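PDB 5LSI: kinetochore-associated protein NSL1 homolog from Homo sapiens, which forms part of the MIS12 complex, which is required for kinetochore formation and for normal chromosome alignment and segregation during mitosis. Local coordinates for residues 22-27 and 70-75. Numbering follows the deposited sequence.
Sequences AVTEML and QAWQEA
Trp72 reaches from the loop after strand 65-67 to helix 20-35 and sets the far end of its six-membered ring against Val23 and Thr24. The two backbones stay well apart, with 10.2 Å between Val23 CA and Trp72 CA; with CG anti to the backbone N (chi1 171°), the indole is carried toward the helix. Val23 meets it from the opposite direction. Val23 CG1 comes obliquely to the ring, 3.6 Å from Trp72 CZ3, with Val23 CB close behind. Thr24, one residue on along the helix, crosses the indole at about a right angle. Thr24 OG1 lies at the edge, in the plane of the ring, 3.5 Å from Trp72 CH2, and is hydrogen-bonded to the carbonyl of Lys20.

Trp72 opens a type I beta turn that runs to Ala75, closed by a backbone bond of 3.2 Å from Ala75 N to Trp72 O. Glu74 folds back across this loop, and Glu74 OE1 accepts a hydrogen bond from Ala71 N through its anti lone pair, at 2.9 Å. Lys20 ties the turn to the start of the helix: NZ bonds the carbonyls of Trp72 and Ala75, and the lysine also makes a cation-pi contact with the indole. Ile65 touches both Val23 and Trp72.

Replacing Trp72 with an alanine would probably open a gap beside Val23 and deprive Lys20 of its aromatic partner. The contact fastens the loop after strand 65-67, which pairs in parallel with strand 15-17, to the first turns of helix 20-35, whose Ala22, Val23 and Met26 pack on apolar side chains of another protein's chain. No hydrogen bond links segments 22-27 and 70-75 directly; they meet through apolar packing and a hydroxyl at a ring edge, with the lysine supplying the polar link.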
loop_
_atom_site.group_PDB
_atom_site.type_symbol
_atom_site.label_atom_id
_atom_site.label_comp_id
_atom_site.label_asym_id
_atom_site.label_seq_id
_atom_site.Cartn_x
_atom_site.Cartn_y
_atom_site.Cartn_z
ATOM N N ALA B 22 12.965 5.221 0.734
ATOM C CA ALA B 22 11.834 6.144 0.714
ATOM C C ALA B 22 10.502 5.401 0.776
ATOM O O ALA B 22 9.545 5.877 1.399
ATOM C CB ALA B 22 11.906 7.026 -0.533
ATOM N N VAL B 23 10.418 4.236 0.131
ATOM C CA VAL B 23 9.210 3.422 0.236
ATOM C C VAL B 23 9.028 2.929 1.666
ATOM O O VAL B 23 7.916 2.958 2.212
ATOM C CB VAL B 23 9.261 2.252 -0.764
ATOM C CG1 VAL B 23 8.071 1.318 -0.561
ATOM C CG2 VAL B 23 9.300 2.771 -2.191
ATOM N N THR B 24 10.117 2.479 2.296
ATOM C CA THR B 24 10.053 2.011 3.678
ATOM C C THR B 24 9.562 3.111 4.613
ATOM O O THR B 24 8.774 2.853 5.530
ATOM C CB THR B 24 11.428 1.503 4.119
ATOM O OG1 THR B 24 11.720 0.270 3.450
ATOM C CG2 THR B 24 11.476 1.279 5.624
ATOM N N GLU B 25 10.006 4.347 4.387
ATOM C CA GLU B 25 9.583 5.447 5.246
ATOM C C GLU B 25 8.121 5.801 5.006
ATOM O O GLU B 25 7.385 6.107 5.954
ATOM C CB GLU B 25 10.502 6.650 5.027
ATOM C CG GLU B 25 11.944 6.338 5.414
ATOM C CD GLU B 25 12.913 7.482 5.176
ATOM O OE1 GLU B 25 12.673 8.310 4.273
ATOM O OE2 GLU B 25 13.930 7.542 5.901
ATOM N N MET B 26 7.680 5.749 3.747
ATOM C CA MET B 26 6.264 5.921 3.437
ATOM C C MET B 26 5.410 4.854 4.114
ATOM O O MET B 26 4.339 5.155 4.654
ATOM C CB MET B 26 6.065 5.885 1.923
ATOM C CG MET B 26 4.625 5.701 1.481
ATOM S SD MET B 26 4.509 5.193 -0.248
ATOM C CE MET B 26 5.285 3.581 -0.197
ATOM N N LEU B 27 5.869 3.598 4.097
ATOM C CA LEU B 27 5.123 2.527 4.755
ATOM C C LEU B 27 5.059 2.738 6.262
ATOM O O LEU B 27 4.049 2.412 6.899
ATOM C CB LEU B 27 5.751 1.171 4.432
ATOM C CG LEU B 27 5.636 0.722 2.971
ATOM C CD1 LEU B 27 6.298 -0.631 2.765
ATOM C CD2 LEU B 27 4.184 0.679 2.532
ATOM N N GLN B 70 13.889 -3.901 -10.655
ATOM C CA GLN B 70 14.116 -5.159 -9.962
ATOM C C GLN B 70 13.045 -5.386 -8.904
ATOM O O GLN B 70 12.377 -4.454 -8.449
ATOM C CB GLN B 70 15.495 -5.177 -9.295
ATOM C CG GLN B 70 16.625 -4.641 -10.155
ATOM C CD GLN B 70 17.955 -4.645 -9.422
ATOM O OE1 GLN B 70 18.145 -5.395 -8.463
ATOM N NE2 GLN B 70 18.877 -3.796 -9.859
ATOM N N ALA B 71 12.900 -6.645 -8.502
ATOM C CA ALA B 71 12.013 -6.971 -7.400
ATOM C C ALA B 71 12.546 -6.377 -6.098
ATOM O O ALA B 71 13.737 -6.090 -5.952
ATOM C CB ALA B 71 11.854 -8.483 -7.263
ATOM N N TRP B 72 11.633 -6.197 -5.141
ATOM C CA TRP B 72 11.982 -5.544 -3.882
ATOM C C TRP B 72 13.060 -6.317 -3.132
ATOM O O TRP B 72 14.078 -5.749 -2.722
ATOM C CB TRP B 72 10.727 -5.393 -3.021
ATOM C CG TRP B 72 10.976 -4.924 -1.616
ATOM C CD1 TRP B 72 11.316 -5.694 -0.540
ATOM C CD2 TRP B 72 10.870 -3.582 -1.131
ATOM N NE1 TRP B 72 11.441 -4.909 0.582
ATOM C CE2 TRP B 72 11.169 -3.610 0.246
ATOM C CE3 TRP B 72 10.553 -2.360 -1.726
ATOM C CZ2 TRP B 72 11.164 -2.464 1.031
ATOM C CZ3 TRP B 72 10.550 -1.224 -0.943
ATOM C CH2 TRP B 72 10.853 -1.283 0.420
ATOM N N GLN B 73 12.851 -7.622 -2.941
ATOM C CA GLN B 73 13.759 -8.415 -2.122
ATOM C C GLN B 73 15.137 -8.569 -2.752
ATOM O O GLN B 73 16.095 -8.888 -2.040
ATOM C CB GLN B 73 13.156 -9.795 -1.855
ATOM C CG GLN B 73 12.808 -10.587 -3.112
ATOM C CD GLN B 73 11.458 -10.209 -3.701
ATOM O OE1 GLN B 73 10.948 -9.111 -3.470
ATOM N NE2 GLN B 73 10.873 -11.122 -4.468
ATOM N N GLU B 74 15.263 -8.348 -4.058
ATOM C CA GLU B 74 16.537 -8.505 -4.743
ATOM C C GLU B 74 17.241 -7.181 -5.008
ATOM O O GLU B 74 18.312 -7.178 -5.621
ATOM C CB GLU B 74 16.335 -9.257 -6.064
ATOM C CG GLU B 74 15.636 -8.455 -7.147
ATOM C CD GLU B 74 15.432 -9.258 -8.421
ATOM O OE1 GLU B 74 14.468 -8.971 -9.163
ATOM O OE2 GLU B 74 16.234 -10.182 -8.677
ATOM N N ALA B 75 16.677 -6.064 -4.560
ATOM C CA ALA B 75 17.264 -4.748 -4.759
ATOM C C ALA B 75 17.794 -4.206 -3.433
ATOM O O ALA B 75 17.709 -4.852 -2.385
ATOM C CB ALA B 75 16.243 -3.792 -5.378
#